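Side-chain contacts in clostripain-related protein (Bacteroides thetaiotaomicron, PDB 5L20), which probably cleaves proteins as a clostripain-type (C11) cysteine peptidase, of which this N-terminal piece would form part of the catalytic domain: residues Thr11-Leu16 against Thr90-Asp95; Ile48-Met51 against Lys57-Leu60; Phe50-Ala55 against Pro81-Ala86. All blocks are in the same frame, centred on the assembly; numbering follows the deposited sequence.

Contact 1 (Thr11-Leu16 against Thr90-Asp95)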
loop_
_atom_site.group_PDB
_atom_site.type_symbol
_atom_site.label_atom_id
_atom_site.label_comp_id
_atom_site.label_asym_id
_atom_site.label_seq_id
_atom_site.Cartn_x
_atom_site.Cartn_y
_atom_site.Cartn_z
ATOM N N THR A 11 1.727 1.837 -11.659
ATOM C CA THR A 11 1.936 1.695 -10.231
ATOM C C THR A 11 0.755 0.953 -9.649
ATOM O O THR A 11 -0.408 1.378 -9.849
ATOM C CB THR A 11 1.998 3.063 -9.545
ATOM O OG1 THR A 11 3.069 3.833 -10.090
ATOM C CG2 THR A 11 2.177 2.912 -8.065
ATOM N N VAL A 12 1.035 -0.144 -8.952
ATOM C CA VAL A 12 0.018 -0.837 -8.172
ATOM C C VAL A 12 0.183 -0.364 -6.732
ATOM O O VAL A 12 1.234 -0.591 -6.109
ATOM C CB VAL A 12 0.169 -2.383 -8.250
ATOM C CG1 VAL A 12 -0.841 -3.079 -7.365
ATOM C CG2 VAL A 12 0.028 -2.867 -9.706
ATOM N N PHE A 13 -0.832 0.328 -6.220
ATOM C CA PHE A 13 -0.797 0.862 -4.868
ATOM C C PHE A 13 -1.630 -0.002 -3.938
ATOM O O PHE A 13 -2.856 -0.025 -4.051
ATOM C CB PHE A 13 -1.296 2.304 -4.872
ATOM C CG PHE A 13 -1.373 2.927 -3.503
ATOM C CD1 PHE A 13 -0.341 2.758 -2.577
ATOM C CD2 PHE A 13 -2.469 3.721 -3.160
ATOM C CE1 PHE A 13 -0.433 3.352 -1.325
ATOM C CE2 PHE A 13 -2.544 4.316 -1.928
ATOM C CZ PHE A 13 -1.540 4.135 -1.006
ATOM N N MET A 14 -0.967 -0.680 -3.005
ATOM C CA MET A 14 -1.630 -1.470 -1.990
ATOM C C MET A 14 -1.810 -0.583 -0.764
ATOM O O MET A 14 -0.807 -0.136 -0.155
ATOM C CB MET A 14 -0.823 -2.720 -1.649
ATOM C CG MET A 14 -1.573 -3.607 -0.660
ATOM S SD MET A 14 -0.728 -5.187 -0.431
ATOM C CE MET A 14 -1.916 -6.213 -1.285
ATOM N N TYR A 15 -3.060 -0.380 -0.385
ATOM C CA TYR A 15 -3.458 0.580 0.639
ATOM C C TYR A 15 -4.101 -0.170 1.802
ATOM O O TYR A 15 -5.165 -0.800 1.635
ATOM C CB TYR A 15 -4.443 1.585 0.016
ATOM C CG TYR A 15 -5.026 2.610 0.962
ATOM C CD1 TYR A 15 -4.188 3.466 1.652
ATOM C CD2 TYR A 15 -6.398 2.727 1.166
ATOM C CE1 TYR A 15 -4.693 4.429 2.510
ATOM C CE2 TYR A 15 -6.925 3.716 2.018
ATOM C CZ TYR A 15 -6.067 4.549 2.679
ATOM O OH TYR A 15 -6.535 5.482 3.558
ATOM N N LEU A 16 -3.414 -0.142 2.952
ATOM C CA LEU A 16 -3.768 -0.961 4.103
ATOM C C LEU A 16 -3.930 -0.056 5.329
ATOM O O LEU A 16 -3.077 -0.042 6.244
ATOM C CB LEU A 16 -2.716 -2.067 4.343
ATOM C CG LEU A 16 -2.499 -2.999 3.147
ATOM C CD1 LEU A 16 -1.208 -3.804 3.359
ATOM C CD2 LEU A 16 -3.701 -3.910 2.984
ATOM N N THR A 90 -5.969 12.063 -0.287
ATOM C CA THR A 90 -5.336 12.784 -1.391
ATOM C C THR A 90 -3.835 12.975 -1.166
ATOM O O THR A 90 -3.031 12.754 -2.061
ATOM C CB THR A 90 -5.999 14.146 -1.568
ATOM O OG1 THR A 90 -7.346 13.947 -2.030
ATOM C CG2 THR A 90 -5.227 15.016 -2.593
ATOM N N SER A 91 -3.455 13.343 0.049
ATOM C CA SER A 91 -2.048 13.565 0.315
ATOM C C SER A 91 -1.228 12.277 0.175
ATOM O O SER A 91 -0.111 12.298 -0.375
ATOM C CB SER A 91 -1.869 14.173 1.697
ATOM O OG SER A 91 -0.508 14.502 1.894
ATOM N N ILE A 92 -1.789 11.160 0.647
ATOM C CA ILE A 92 -1.115 9.868 0.487
ATOM C C ILE A 92 -0.974 9.514 -1.006
ATOM O O ILE A 92 0.092 9.091 -1.456
ATOM C CB ILE A 92 -1.857 8.749 1.264
ATOM C CG1 ILE A 92 -1.697 8.989 2.761
ATOM C CG2 ILE A 92 -1.305 7.377 0.925
ATOM C CD1 ILE A 92 -2.729 8.252 3.608
ATOM N N LEU A 93 -2.050 9.724 -1.766
ATOM C CA LEU A 93 -1.976 9.422 -3.189
ATOM C C LEU A 93 -1.008 10.360 -3.928
ATOM O O LEU A 93 -0.412 9.985 -4.933
ATOM C CB LEU A 93 -3.370 9.509 -3.811
ATOM C CG LEU A 93 -4.320 8.387 -3.425
ATOM C CD1 LEU A 93 -5.678 8.681 -3.990
ATOM C CD2 LEU A 93 -3.828 7.032 -3.939
ATOM N N ASN A 94 -0.855 11.598 -3.449
ATOM C CA ASN A 94 0.140 12.497 -4.059
ATOM C C ASN A 94 1.569 12.029 -3.738
ATOM O O ASN A 94 2.453 12.100 -4.585
ATOM C CB ASN A 94 -0.048 13.946 -3.589
ATOM C CG ASN A 94 -1.258 14.605 -4.220
ATOM O OD1 ASN A 94 -1.762 14.153 -5.262
ATOM N ND2 ASN A 94 -1.732 15.688 -3.603
ATOM N N ASP A 95 1.753 11.480 -2.534
ATOM C CA ASP A 95 3.043 10.856 -2.198
ATOM C C ASP A 95 3.308 9.685 -3.173
ATOM O O ASP A 95 4.406 9.537 -3.703
ATOM C CB ASP A 95 3.043 10.327 -0.764
ATOM C CG ASP A 95 3.127 11.419 0.287
ATOM O OD1 ASP A 95 3.577 12.547 -0.023
ATOM O OD2 ASP A 95 2.779 11.097 1.440
#
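Ile92 and Leu93 of helix 86-99 pack on Phe13 and Tyr15 of strand 10-16, an α/β-layer contact in which a helix covers one face of the sheet, as expected of the caspase-like fold of clostripain relatives. The two short segments run at 143°, nearer antiparallel than parallel, with their axes 11.1 Å apart, a spacing filled by side chains alone. In sequence order along the helix, Ile92 comes first and divides its two branches between the two aromatic rings. Its CG2 branch meets Phe13 CZ at 3.8 Å. The CG1 branch carries CD1 to 4.4 Å from Tyr15 CE1, a looser touch. Leu93 follows with a single methyl: CD2 lies 3.6 Å from Phe13 CE2 and nearly as close to the neighbouring ring carbon, CD2 of Phe13. The Phe13 side chain crosses those of both Ile92 and Leu93 at about a right angle; methyls of two consecutive helix residues thus meet one side of a single ring, at CZ, CE2 and CD2. Asp95 of the same helix forms salt bridges with Arg98 and with Lys76 of strand 69-79, and a hydrogen bond with Tyr78, tying the helix to the sheet by charge as well as by packing. Nearby, Phe13 and Ile92 both touch Phe50 of strand 45-52, and Tyr15 meets the Phe50 ring with the planes about 35° apart. The interface itself is wholly apolar and small, 149 Å² in all. Phe13 leaves the strand on the helix side, and with CG anti to the backbone N (chi1 177°) its ring carries CZ and CE2 up to the two methyls, Ile92 CG2 and Leu93 CD2.

Contact 2 (Ile48-Met51 against Lys57-Leu60)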
loop_
_atom_site.group_PDB
_atom_site.type_symbol
_atom_site.label_atom_id
_atom_site.label_comp_id
_atom_site.label_asym_id
_atom_site.label_seq_id
_atom_site.Cartn_x
_atom_site.Cartn_y
_atom_site.Cartn_z
ATOM N N ILE A 48 3.798 -0.125 -4.704
ATOM C CA ILE A 48 3.951 0.810 -3.592
ATOM C C ILE A 48 2.920 0.439 -2.536
ATOM O O ILE A 48 1.755 0.205 -2.881
ATOM C CB ILE A 48 3.713 2.270 -4.035
ATOM C CG1 ILE A 48 4.619 2.670 -5.205
ATOM C CG2 ILE A 48 3.786 3.208 -2.817
ATOM C CD1 ILE A 48 6.114 2.624 -4.844
ATOM N N ILE A 49 3.329 0.353 -1.273
ATOM C CA ILE A 49 2.447 -0.049 -0.203
ATOM C C ILE A 49 2.394 1.004 0.888
ATOM O O ILE A 49 3.443 1.490 1.324
ATOM C CB ILE A 49 2.881 -1.395 0.402
ATOM C CG1 ILE A 49 3.018 -2.423 -0.737
ATOM C CG2 ILE A 49 1.921 -1.815 1.500
ATOM C CD1 ILE A 49 3.268 -3.842 -0.291
ATOM N N PHE A 50 1.183 1.398 1.276
ATOM C CA PHE A 50 0.933 2.196 2.475
ATOM C C PHE A 50 0.346 1.266 3.499
ATOM O O PHE A 50 -0.705 0.666 3.259
ATOM C CB PHE A 50 -0.034 3.349 2.203
ATOM C CG PHE A 50 -0.479 4.101 3.429
ATOM C CD1 PHE A 50 -1.578 3.677 4.179
ATOM C CD2 PHE A 50 0.201 5.268 3.814
ATOM C CE1 PHE A 50 -2.014 4.431 5.292
ATOM C CE2 PHE A 50 -0.223 6.013 4.911
ATOM C CZ PHE A 50 -1.326 5.602 5.653
ATOM N N MET A 51 0.987 1.133 4.658
ATOM C CA MET A 51 0.407 0.307 5.699
ATOM C C MET A 51 0.488 0.966 7.068
ATOM O O MET A 51 1.574 1.393 7.490
ATOM C CB MET A 51 1.069 -1.072 5.758
ATOM C CG MET A 51 0.453 -1.908 6.843
ATOM S SD MET A 51 1.068 -3.589 6.822
ATOM C CE MET A 51 0.387 -4.173 8.357
ATOM N N LYS A 57 0.323 5.295 13.190
ATOM C CA LYS A 57 1.642 5.201 12.573
ATOM C C LYS A 57 1.539 4.416 11.279
ATOM O O LYS A 57 0.948 3.338 11.254
ATOM C CB LYS A 57 2.653 4.517 13.502
ATOM C CG LYS A 57 3.029 5.350 14.721
ATOM C CD LYS A 57 4.032 4.600 15.573
ATOM C CE LYS A 57 5.224 4.177 14.734
ATOM N NZ LYS A 57 6.148 3.278 15.481
ATOM N N ALA A 58 2.128 4.943 10.213
ATOM C CA ALA A 58 2.114 4.238 8.938
ATOM C C ALA A 58 3.427 4.400 8.224
ATOM O O ALA A 58 4.210 5.329 8.505
ATOM C CB ALA A 58 0.978 4.744 8.039
ATOM N N THR A 59 3.661 3.500 7.283
ATOM C CA THR A 59 4.834 3.565 6.438
ATOM C C THR A 59 4.426 3.448 4.971
ATOM O O THR A 59 3.456 2.744 4.651
ATOM C CB THR A 59 5.851 2.456 6.825
ATOM O OG1 THR A 59 7.010 2.517 5.999
ATOM C CG2 THR A 59 5.237 1.089 6.704
ATOM N N LEU A 60 5.145 4.152 4.097
ATOM C CA LEU A 60 5.021 3.994 2.658
ATOM C C LEU A 60 6.297 3.338 2.144
ATOM O O LEU A 60 7.404 3.835 2.405
ATOM C CB LEU A 60 4.811 5.341 1.970
ATOM C CG LEU A 60 4.463 5.269 0.485
ATOM C CD1 LEU A 60 2.986 4.908 0.342
ATOM C CD2 LEU A 60 4.719 6.592 -0.199
#
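Met51 and Thr59 face each other as an antiparallel hydrogen-bonded pair in the β-hairpin of strands 45-52 and 57-66, bonded in both directions. Met51 N donates to Thr59 O at 2.9 Å, nearly straight at hydrogen (165°); Thr59 N donates back to Met51 O at 3.0 Å. The next pair, Phe50 with Leu60, is non-hydrogen-bonded, and here the backbones close to 4.5 Å between the CA atoms, with Leu60 CA 3.2 Å from Ile49 O in a CA-H...O contact. On the face carrying Phe50 and Leu60, the far end of the Phe50 ring meets the Ala58 methyl, CZ to CB at 3.4 Å. Leu60 CD1 lies at the edge of the same ring, near its plane, and 3.9 Å from Phe50 CB. That methyl also meets Ile48 CG2 at 3.7 Å, because CG of Leu60 stands anti to the backbone N (chi1 -171°) and the chain leans back across strand 45-52. With an alanine in place of Leu60, Ile48 CG2 and Phe50 CB would probably lose the methyl they share, opening a gap among the side chains under helix 86-99.

Further out, helix 86-99 covers this face: Val96 touches Ile48, Ile92 touches Phe50, and Asp95 and Tyr99 touch Leu60. Tyr78 of strand 69-79 meets the Phe50 ring edge-to-face. On the opposite face Met51 turns to helix 23-37, where it packs on Phe26, Tyr27 and Ile30. The division of labour follows: backbone N-H and C=O groups fix the register of the hairpin, while Ile48, Phe50, Ala58 and Leu60 have apolar side chains and bring no polar side-chain atom to the face covered by helix 86-99.

Contact 3 (Phe50-Ala55 against Pro81-Ala86)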
loop_
_atom_site.group_PDB
_atom_site.type_symbol
_atom_site.label_atom_id
_atom_site.label_comp_id
_atom_site.label_asym_id
_atom_site.label_seq_id
_atom_site.Cartn_x
_atom_site.Cartn_y
_atom_site.Cartn_z
ATOM N N PHE A 50 1.183 1.398 1.276
ATOM C CA PHE A 50 0.933 2.196 2.475
ATOM C C PHE A 50 0.346 1.266 3.499
ATOM O O PHE A 50 -0.705 0.666 3.259
ATOM C CB PHE A 50 -0.034 3.349 2.203
ATOM C CG PHE A 50 -0.479 4.101 3.429
ATOM C CD1 PHE A 50 -1.578 3.677 4.179
ATOM C CD2 PHE A 50 0.201 5.268 3.814
ATOM C CE1 PHE A 50 -2.014 4.431 5.292
ATOM C CE2 PHE A 50 -0.223 6.013 4.911
ATOM C CZ PHE A 50 -1.326 5.602 5.653
ATOM N N MET A 51 0.987 1.133 4.658
ATOM C CA MET A 51 0.407 0.307 5.699
ATOM C C MET A 51 0.488 0.966 7.068
ATOM O O MET A 51 1.574 1.393 7.490
ATOM C CB MET A 51 1.069 -1.072 5.758
ATOM C CG MET A 51 0.453 -1.908 6.843
ATOM S SD MET A 51 1.068 -3.589 6.822
ATOM C CE MET A 51 0.387 -4.173 8.357
ATOM N N CYS A 52 -0.652 1.061 7.737
ATOM C CA CYS A 52 -0.708 1.465 9.149
ATOM C C CYS A 52 -0.179 0.324 9.998
ATOM O O CYS A 52 -0.715 -0.778 9.962
ATOM C CB CYS A 52 -2.132 1.818 9.572
ATOM S SG CYS A 52 -2.735 3.388 8.929
ATOM N N THR A 53 0.873 0.585 10.770
ATOM C CA THR A 53 1.371 -0.442 11.679
ATOM C C THR A 53 0.698 -0.303 13.045
ATOM O O THR A 53 0.673 -1.257 13.835
ATOM C CB THR A 53 2.879 -0.345 11.828
ATOM O OG1 THR A 53 3.200 0.990 12.215
ATOM C CG2 THR A 53 3.578 -0.638 10.502
ATOM N N THR A 54 0.199 0.903 13.336
ATOM C CA THR A 54 -0.729 1.148 14.442
ATOM C C THR A 54 -1.802 2.091 13.933
ATOM O O THR A 54 -1.737 2.527 12.770
ATOM C CB THR A 54 -0.038 1.785 15.677
ATOM O OG1 THR A 54 0.233 3.170 15.405
ATOM C CG2 THR A 54 1.266 1.052 16.037
ATOM N N ALA A 55 -2.759 2.455 14.781
ATOM C CA ALA A 55 -3.829 3.357 14.355
ATOM C C ALA A 55 -3.300 4.737 13.946
ATOM O O ALA A 55 -3.955 5.461 13.184
ATOM C CB ALA A 55 -4.856 3.506 15.449
ATOM N N PRO A 81 -1.423 10.032 10.371
ATOM C CA PRO A 81 -2.005 10.298 9.042
ATOM C C PRO A 81 -3.528 10.303 9.097
ATOM O O PRO A 81 -4.106 9.507 9.826
ATOM C CB PRO A 81 -1.498 9.137 8.194
ATOM C CG PRO A 81 -1.285 8.034 9.155
ATOM C CD PRO A 81 -0.817 8.694 10.460
ATOM N N ALA A 82 -4.167 11.187 8.341
ATOM C CA ALA A 82 -5.606 11.368 8.432
ATOM C C ALA A 82 -6.309 10.540 7.362
ATOM O O ALA A 82 -6.992 11.066 6.468
ATOM C CB ALA A 82 -5.956 12.846 8.299
ATOM N N TYR A 83 -6.121 9.232 7.449
ATOM C CA TYR A 83 -6.508 8.351 6.356
ATOM C C TYR A 83 -8.020 8.142 6.274
ATOM O O TYR A 83 -8.491 7.536 5.319
ATOM C CB TYR A 83 -5.768 7.007 6.475
ATOM C CG TYR A 83 -5.861 6.412 7.857
ATOM C CD1 TYR A 83 -6.967 5.663 8.253
ATOM C CD2 TYR A 83 -4.811 6.587 8.766
ATOM C CE1 TYR A 83 -7.060 5.144 9.529
ATOM C CE2 TYR A 83 -4.908 6.074 10.050
ATOM C CZ TYR A 83 -6.030 5.352 10.411
ATOM O OH TYR A 83 -6.128 4.827 11.669
ATOM N N THR A 84 -8.806 8.637 7.240
ATOM C CA THR A 84 -10.263 8.575 7.105
ATOM C C THR A 84 -10.847 9.847 6.494
ATOM O O THR A 84 -12.077 9.978 6.409
ATOM C CB THR A 84 -10.975 8.329 8.458
ATOM O OG1 THR A 84 -10.824 9.490 9.297
ATOM C CG2 THR A 84 -10.429 7.067 9.173
ATOM N N THR A 85 -9.984 10.778 6.059
ATOM C CA THR A 85 -10.424 12.054 5.480
ATOM C C THR A 85 -10.001 12.147 4.022
ATOM O O THR A 85 -9.017 11.527 3.606
ATOM C CB THR A 85 -9.842 13.294 6.221
ATOM O OG1 THR A 85 -8.450 13.396 5.956
ATOM C CG2 THR A 85 -10.066 13.210 7.742
ATOM N N ALA A 86 -10.759 12.905 3.246
ATOM C CA ALA A 86 -10.443 13.039 1.835
ATOM C C ALA A 86 -9.081 13.701 1.652
ATOM O O ALA A 86 -8.276 13.280 0.811
ATOM C CB ALA A 86 -11.529 13.820 1.126
HETATM O O HOH W 1 -3.942 8.804 12.492
#
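The chain turns a corner at Thr53, and a type I β-turn from Ala82 to Thr85 bends the facing loop; across the two segments Cys52 and Pro81 have the closest CA atoms, 8.9 Å apart. Tyr83 bridges the gap. Its CG sits between the backbone N and the carbonyl carbon (chi1 49°), from where the ring extends towards Cys52 and Ala55. Cys52 SG lies over one face of that ring, 4.1 Å from its centroid and 29° off the normal, a sulfur-aromatic contact closest to CE2. Beyond the ring, the hydroxyl donates to a backbone carbonyl: Tyr83 OH to Ala55 O, 2.7 Å, on a lone pair and in the carbonyl plane, with Ala55 O also near the plane of the ring. Sulfur and carbonyl thus approach the phenol from face and edge. The contact lies at the C-terminal ends of the neighbouring parallel strands 10-16 and 45-52 of the caspase-like α/β sheet, and joins them to the connection between strand 69-79 and helix 86-99; Pro17 and Trp18, which follow strand 10-16, touch Tyr83 as well. Pro81 CG meets Phe50 CZ at 4.3 Å, at the ring edge and near its plane, and the same proline carbon lies at the edge of the Tyr83 ring. One water donates to Pro81 O at 2.8 Å and, weakly, to Ala55 O. At the far end of the turn Thr85 N-caps helix 86-99: OG1 bonds Gly88 N and also donates to Ala82 O at 2.8 Å, the carbonyl that Thr85 N shares.

How the contacts relate
All three contacts gather around strand 45-52 and its neighbours in the mixed sheet. The centres of contacts 1 and 2 lie about 9 Å apart, those of contacts 2 and 3 about 8 Å, and those of contacts 1 and 3 about 11 Å. Along the chain, contact 1 spans the longest separation, from strand 10-16 to helix 86-99; contacts 2 and 3 fall within that span and both start from strand 45-52, sharing Phe50 and Met51. Strand 10-16 pairs in parallel with 45-52, which pairs antiparallel with 57-66. Contacts 1 and 2 share the apolar core around Phe50, while contact 3 closes its edge with a mixed polar and apolar contact, joining distant parts of this N-terminal piece into a single α/β unit.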